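Local coordinates for amidohydrolase 3 domain-containing protein (Pyrococcus furiosus, PDB 3ICJ), which is of unknown specific function but binds zinc and probably hydrolyses carbon-nitrogen bonds other than peptide bonds, as a member of the amidohydrolase family, at residues A[333-338]-A[343-348]. Sequence-based numbering, arbitrary orientation.
With ZN (zinc ion), chain C.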
loop_
_atom_site.group_PDB
_atom_site.type_symbol
_atom_site.label_atom_id
_atom_site.label_comp_id
_atom_site.label_asym_id
_atom_site.label_seq_id
_atom_site.Cartn_x
_atom_site.Cartn_y
_atom_site.Cartn_z
ATOM N N GLU A 333 -24.521 -0.000 1.312
ATOM C CA GLU A 333 -24.827 0.555 2.655
ATOM C C GLU A 333 -23.696 1.479 3.179
ATOM O O GLU A 333 -23.960 2.568 3.689
ATOM C CB GLU A 333 -25.123 -0.579 3.647
ATOM C CG GLU A 333 -25.894 -0.189 4.922
ATOM C CD GLU A 333 -24.982 0.099 6.112
ATOM O OE1 GLU A 333 -25.482 0.658 7.116
ATOM O OE2 GLU A 333 -23.769 -0.227 6.052
ATOM N N VAL A 334 -22.445 1.057 3.010
ATOM C CA VAL A 334 -21.301 1.865 3.437
ATOM C C VAL A 334 -21.155 3.098 2.557
ATOM O O VAL A 334 -20.974 4.200 3.075
ATOM C CB VAL A 334 -19.984 1.034 3.478
ATOM C CG1 VAL A 334 -18.758 1.937 3.675
ATOM C CG2 VAL A 334 -20.050 0.010 4.585
ATOM N N ILE A 335 -21.284 2.915 1.237
ATOM C CA ILE A 335 -21.267 4.026 0.277
ATOM C C ILE A 335 -22.304 5.104 0.634
ATOM O O ILE A 335 -22.018 6.305 0.568
ATOM C CB ILE A 335 -21.465 3.544 -1.199
ATOM C CG1 ILE A 335 -20.259 2.729 -1.666
ATOM C CG2 ILE A 335 -21.660 4.722 -2.140
ATOM C CD1 ILE A 335 -20.494 2.010 -3.027
ATOM N N GLU A 336 -23.499 4.689 1.035
ATOM C CA GLU A 336 -24.527 5.669 1.362
ATOM C C GLU A 336 -24.184 6.467 2.622
ATOM O O GLU A 336 -24.645 7.596 2.782
ATOM C CB GLU A 336 -25.905 5.008 1.477
ATOM C CG GLU A 336 -26.444 4.508 0.138
ATOM C CD GLU A 336 -26.702 5.637 -0.857
ATOM O OE1 GLU A 336 -27.207 6.709 -0.455
ATOM O OE2 GLU A 336 -26.414 5.445 -2.051
ATOM N N ARG A 337 -23.380 5.880 3.503
ATOM C CA ARG A 337 -22.876 6.575 4.679
ATOM C C ARG A 337 -21.692 7.478 4.321
ATOM O O ARG A 337 -21.489 8.519 4.953
ATOM C CB ARG A 337 -22.451 5.574 5.766
ATOM C CG ARG A 337 -23.589 4.821 6.446
ATOM C CD ARG A 337 -23.029 3.812 7.464
ATOM N NE ARG A 337 -22.711 4.442 8.751
ATOM C CZ ARG A 337 -22.198 3.811 9.806
ATOM N NH1 ARG A 337 -21.885 2.515 9.743
ATOM N NH2 ARG A 337 -21.975 4.486 10.921
ATOM N N ALA A 338 -20.904 7.077 3.315
ATOM C CA ALA A 338 -19.747 7.871 2.880
ATOM C C ALA A 338 -20.158 9.124 2.104
ATOM O O ALA A 338 -19.528 10.169 2.243
ATOM C CB ALA A 338 -18.765 7.010 2.054
ATOM N N LEU A 343 -16.759 11.335 1.656
ATOM C CA LEU A 343 -15.623 10.398 1.698
ATOM C C LEU A 343 -15.589 9.504 0.465
ATOM O O LEU A 343 -16.631 9.090 -0.038
ATOM C CB LEU A 343 -15.661 9.540 2.977
ATOM C CG LEU A 343 -15.442 10.257 4.312
ATOM C CD1 LEU A 343 -15.799 9.342 5.491
ATOM C CD2 LEU A 343 -13.995 10.743 4.428
ATOM N N ASP A 344 -14.379 9.236 -0.039
ATOM C CA ASP A 344 -14.146 8.223 -1.080
ATOM C C ASP A 344 -14.383 6.788 -0.553
ATOM O O ASP A 344 -14.313 6.521 0.657
ATOM C CB ASP A 344 -12.694 8.340 -1.610
ATOM C CG ASP A 344 -12.506 7.712 -3.002
ATOM O OD1 ASP A 344 -13.513 7.393 -3.693
ATOM O OD2 ASP A 344 -11.338 7.568 -3.412
ATOM N N VAL A 345 -14.660 5.855 -1.458
ATOM C CA VAL A 345 -14.756 4.441 -1.087
ATOM C C VAL A 345 -13.815 3.625 -1.975
ATOM O O VAL A 345 -13.884 3.692 -3.225
ATOM C CB VAL A 345 -16.228 3.919 -1.191
ATOM C CG1 VAL A 345 -16.321 2.433 -0.817
ATOM C CG2 VAL A 345 -17.172 4.736 -0.312
ATOM N N ALA A 346 -12.924 2.880 -1.331
ATOM C CA ALA A 346 -11.998 2.000 -2.021
ATOM C C ALA A 346 -12.369 0.576 -1.686
ATOM O O ALA A 346 -12.549 0.233 -0.521
ATOM C CB ALA A 346 -10.576 2.279 -1.596
ATOM N N VAL A 347 -12.496 -0.244 -2.724
ATOM C CA VAL A 347 -12.994 -1.597 -2.597
ATOM C C VAL A 347 -11.966 -2.591 -3.162
ATOM O O VAL A 347 -11.682 -2.582 -4.353
ATOM C CB VAL A 347 -14.347 -1.725 -3.346
ATOM C CG1 VAL A 347 -14.806 -3.131 -3.407
ATOM C CG2 VAL A 347 -15.422 -0.836 -2.694
ATOM N N HIS A 348 -11.415 -3.434 -2.297
ATOM C CA HIS A 348 -10.532 -4.555 -2.693
ATOM C C HIS A 348 -11.342 -5.608 -3.477
ATOM O O HIS A 348 -12.305 -6.171 -2.970
ATOM C CB HIS A 348 -9.885 -5.138 -1.412
ATOM C CG HIS A 348 -9.316 -6.527 -1.537
ATOM N ND1 HIS A 348 -8.028 -6.831 -1.151
ATOM C CD2 HIS A 348 -9.876 -7.706 -1.911
ATOM C CE1 HIS A 348 -7.812 -8.127 -1.306
ATOM N NE2 HIS A 348 -8.914 -8.678 -1.780
HETATM ZN ZN ZN C . -6.313 -5.690 -0.668
#
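The amide N of Leu343 donates to the carbonyl O of Ala338, at 3.1 Å. The N-H points fairly straight at the oxygen, with an angle of 159° at the hydrogen. This bond closes the turn that leads out of helix 328-338, and it draws the two CA atoms of Ala338 and Leu343 to 5.0 Å. Beside it, the CB of Ala338 faces the returning chain and lies 3.6 Å from the CG2 of Val345. The same methyl also approaches the CB of Leu343.

The CB of Val345 is turned toward the helix, and both of its methyls touch helix side chains. Its CG1 is anti to the backbone N (chi1 179°), which leaves CG2 beside that N, where it reaches both Ala338 and Ile335. The CG1 of Ile335 is 3.9 Å from CG2 of Val345 and 4.0 Å from CG1 of Val345, and the two side chains cross at about a right angle. Ile335 also packs on Phe362 of helix 352-365.

The arrangement is a helix-to-strand connection of the (beta/alpha)8 barrel of the amidohydrolase superfamily. Helix 328-338 packs against the approach to strand 346-349. His348 lies near the C-terminal end of that strand, the end at which such barrels carry their metal ligands. Its ND1 binds a zinc ion at 2.1 Å, together with His373 and the carboxylated Lys296, while its NE2 is hydrogen-bonded to the carbonyl O of Gly301, which probably helps to fix the ring's rotation.

The CB of Asp344 is turned away from the helix. Its buried carboxylate is held by a salt bridge from OD1 to Arg391 and a hydrogen bond between OD2 and Tyr268. The amide N of Val345 adds a weak bond to OD1 of Asp344.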